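Pyroglutatmate porin OpdO (Pseudomonas aeruginosa, PDB 3SZV) forms a beta-barrel channel in the bacterial outer membrane that probably lets small carboxylate solutes through. Local coordinates at residues 132-137 with 287-292. Sequence-based numbering, arbitrary orientation.
Sequences PLVSAN and PYIAGS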
ATOM      1  N   PRO A 132      -0.283   1.696   8.929  1.00 11.13           N
ATOM      2  CA  PRO A 132      -0.408   0.311   9.392  1.00 10.97           C
ATOM      3  C   PRO A 132      -1.838  -0.221   9.304  1.00 11.19           C
ATOM      4  O   PRO A 132      -2.010  -1.384   8.898  1.00 12.96           O
ATOM      5  CB  PRO A 132       0.085   0.392  10.844  1.00 11.58           C
ATOM      6  CG  PRO A 132       1.138   1.484  10.776  1.00 11.74           C
ATOM      7  CD  PRO A 132       0.523   2.521   9.861  1.00 13.12           C
ATOM      8  N   LEU A 133      -2.840   0.569   9.663  1.00 10.59           N
ATOM      9  CA  LEU A 133      -4.214   0.050   9.739  1.00 11.40           C
ATOM     10  C   LEU A 133      -5.011   0.205   8.452  1.00 11.70           C
ATOM     11  O   LEU A 133      -6.098  -0.364   8.335  1.00 12.22           O
ATOM     12  CB  LEU A 133      -4.972   0.683  10.910  1.00 11.98           C
ATOM     13  CG  LEU A 133      -4.353   0.350  12.270  1.00 12.42           C
ATOM     14  CD1 LEU A 133      -5.205   1.018  13.349  1.00 15.53           C
ATOM     15  CD2 LEU A 133      -4.282  -1.158  12.528  1.00 13.28           C
ATOM     16  N   VAL A 134      -4.495   0.989   7.510  1.00 10.92           N
ATOM     17  CA  VAL A 134      -5.152   1.126   6.212  1.00 10.94           C
ATOM     18  C   VAL A 134      -4.180   1.647   5.180  1.00 11.55           C
ATOM     19  O   VAL A 134      -3.533   2.680   5.384  1.00 12.38           O
ATOM     20  CB  VAL A 134      -6.408   2.006   6.296  1.00 12.00           C
ATOM     21  CG1 VAL A 134      -6.095   3.401   6.849  1.00 13.60           C
ATOM     22  CG2 VAL A 134      -7.035   2.137   4.911  1.00 14.72           C
ATOM     23  N   SER A 135      -4.051   0.899   4.086  1.00 11.31           N
ATOM     24  CA  SER A 135      -3.149   1.274   2.994  1.00 11.41           C
ATOM     25  C   SER A 135      -3.829   1.088   1.655  1.00 10.39           C
ATOM     26  O   SER A 135      -4.291  -0.010   1.336  1.00 11.42           O
ATOM     27  CB  SER A 135      -1.895   0.400   3.002  1.00 13.81           C
ATOM     28  OG  SER A 135      -1.051   0.676   4.127  1.00 13.12           O
ATOM     29  N   ALA A 136      -3.880   2.154   0.864  1.00 11.19           N
ATOM     30  CA  ALA A 136      -4.463   2.081  -0.474  1.00 12.14           C
ATOM     31  C   ALA A 136      -3.556   1.311  -1.408  1.00 12.77           C
ATOM     32  O   ALA A 136      -2.339   1.495  -1.405  1.00 15.62           O
ATOM     33  CB  ALA A 136      -4.716   3.483  -1.014  1.00 13.62           C
ATOM     34  N   ASN A 137      -4.155   0.445  -2.221  1.00 12.79           N
ATOM     35  CA  ASN A 137      -3.408  -0.365  -3.170  1.00 14.50           C
ATOM     36  C   ASN A 137      -3.106   0.354  -4.473  1.00 15.12           C
ATOM     37  O   ASN A 137      -3.916   1.153  -4.960  1.00 15.17           O
ATOM     38  CB  ASN A 137      -4.213  -1.612  -3.501  1.00 14.59           C
ATOM     39  CG  ASN A 137      -3.551  -2.450  -4.557  1.00 16.92           C
ATOM     40  OD1 ASN A 137      -3.765  -2.248  -5.759  1.00 18.06           O
ATOM     41  ND2 ASN A 137      -2.713  -3.385  -4.128  1.00 17.39           N
ATOM     42  N   PRO A 287      -7.730  -9.214   9.870  1.00 11.65           N
ATOM     43  CA  PRO A 287      -8.713  -8.355   9.213  1.00 12.96           C
ATOM     44  C   PRO A 287      -8.077  -7.108   8.629  1.00 12.92           C
ATOM     45  O   PRO A 287      -7.117  -6.560   9.179  1.00 13.21           O
ATOM     46  CB  PRO A 287      -9.663  -7.974  10.355  1.00 15.45           C
ATOM     47  CG  PRO A 287      -8.792  -8.004  11.574  1.00 21.14           C
ATOM     48  CD  PRO A 287      -7.802  -9.135  11.343  1.00 11.79           C
ATOM     49  N   TYR A 288      -8.629  -6.680   7.495  1.00 11.23           N
ATOM     50  CA  TYR A 288      -8.272  -5.416   6.857  1.00 11.45           C
ATOM     51  C   TYR A 288      -9.354  -5.072   5.867  1.00 11.43           C
ATOM     52  O   TYR A 288     -10.170  -5.917   5.514  1.00 12.62           O
ATOM     53  CB  TYR A 288      -6.903  -5.478   6.168  1.00 11.90           C
ATOM     54  CG  TYR A 288      -6.609  -6.584   5.165  1.00 11.77           C
ATOM     55  CD1 TYR A 288      -6.546  -6.315   3.803  1.00 12.88           C
ATOM     56  CD2 TYR A 288      -6.297  -7.878   5.592  1.00 12.16           C
ATOM     57  CE1 TYR A 288      -6.211  -7.307   2.888  1.00 13.18           C
ATOM     58  CE2 TYR A 288      -5.947  -8.865   4.686  1.00 12.41           C
ATOM     59  CZ  TYR A 288      -5.912  -8.573   3.338  1.00 12.24           C
ATOM     60  OH  TYR A 288      -5.549  -9.506   2.411  1.00 14.17           O
ATOM     61  N   ILE A 289      -9.348  -3.831   5.389  1.00 11.76           N
ATOM     62  CA  ILE A 289     -10.350  -3.399   4.436  1.00 13.81           C
ATOM     63  C   ILE A 289     -10.190  -4.161   3.115  1.00 12.52           C
ATOM     64  O   ILE A 289      -9.107  -4.211   2.532  1.00 12.49           O
ATOM     65  CB  ILE A 289     -10.237  -1.887   4.225  1.00 13.75           C
ATOM     66  CG1 ILE A 289     -10.746  -1.158   5.462  1.00 14.70           C
ATOM     67  CG2 ILE A 289     -11.035  -1.457   3.008  1.00 15.61           C
ATOM     68  CD1 ILE A 289     -10.317   0.288   5.532  1.00 16.23           C
ATOM     69  N   ALA A 290     -11.267  -4.809   2.667  1.00 13.84           N
ATOM     70  CA  ALA A 290     -11.208  -5.567   1.420  1.00 13.24           C
ATOM     71  C   ALA A 290     -10.805  -4.660   0.264  1.00 13.10           C
ATOM     72  O   ALA A 290     -11.322  -3.536   0.151  1.00 14.93           O
ATOM     73  CB  ALA A 290     -12.569  -6.228   1.122  1.00 15.25           C
ATOM     74  N   GLY A 291      -9.896  -5.146  -0.573  1.00 13.10           N
ATOM     75  CA  GLY A 291      -9.435  -4.362  -1.708  1.00 13.19           C
ATOM     76  C   GLY A 291      -8.166  -3.591  -1.413  1.00 14.55           C
ATOM     77  O   GLY A 291      -7.511  -3.099  -2.346  1.00 16.60           O
ATOM     78  N   SER A 292      -7.825  -3.478  -0.131  1.00 12.60           N
ATOM     79  CA  SER A 292      -6.658  -2.694   0.285  1.00 12.42           C
ATOM     80  C   SER A 292      -5.502  -3.597   0.715  1.00 13.73           C
ATOM     81  O   SER A 292      -5.609  -4.826   0.655  1.00 14.81           O
ATOM     82  CB  SER A 292      -7.050  -1.713   1.392  1.00 12.73           C
ATOM     83  OG  SER A 292      -7.192  -2.379   2.635  1.00 14.04           O
TER
HETATM   84  O   HOH W   1      -7.275  -2.054   6.398  1.00 15.21           O
HETATM   85  O   HOH W   2      -5.365  -1.714   4.411  1.00 12.74           O
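Ser-292 packs its CB against the carbonyl oxygen of Ser-135, the two atoms 3.2 Å apart, while Val-134 and Ile-289 meet through methyl groups further along. No direct hydrogen bond spans the two segments; two waters bridge them instead. Ser-292 ends a type II beta turn that starts at Ile-289, and its OG, held between its own backbone N and carbonyl carbon (chi1 76°), folds back over the turn. Ser-292 OG donates to Ile-289 O at 2.7 Å, tilted 23° from the carbonyl plane. Ser-292 N bonds Ile-289 O from the same face at 3.0 Å, so a buried carbonyl is held by two donors. Serine suits this place because a hydroxyl can play two roles at once: OG donates to Ile-289 O while accepting from a water that in turn accepts from Ser-135 N. A second water accepts from Ile-289 N and donates to Leu-133 O. Gly-291 takes the positive phi (95°) of the turn's third position, where a side chain would jam against the preceding carbonyl oxygen.

The apolar part is small: Val-134 CG2, anti to the backbone N, touches Ile-289 CD1 at 3.8 Å. Ile-289 reaches it with its longer branch, and the side chains meet at a slant. Branched aliphatic residues fit here, since Phe-192 of strand 186-200 packs on both.

The contact thus joins two long loops, one between strands 120-124 and 145-147, the other between strands 271-281 and 311-320. A backbone hydrogen bond between Ser-135 and Asp-293 ties them just beyond the turn. Strand 186-200 also lends Phe-194 to Val-134, and Phe-146 of strand 145-147 packs against both Val-134 and Ser-292. The contact's centre lies about 8 Å from that of the chain, consistent with both loops folding into the barrel, as the pore-narrowing loops of OprD-family channels do.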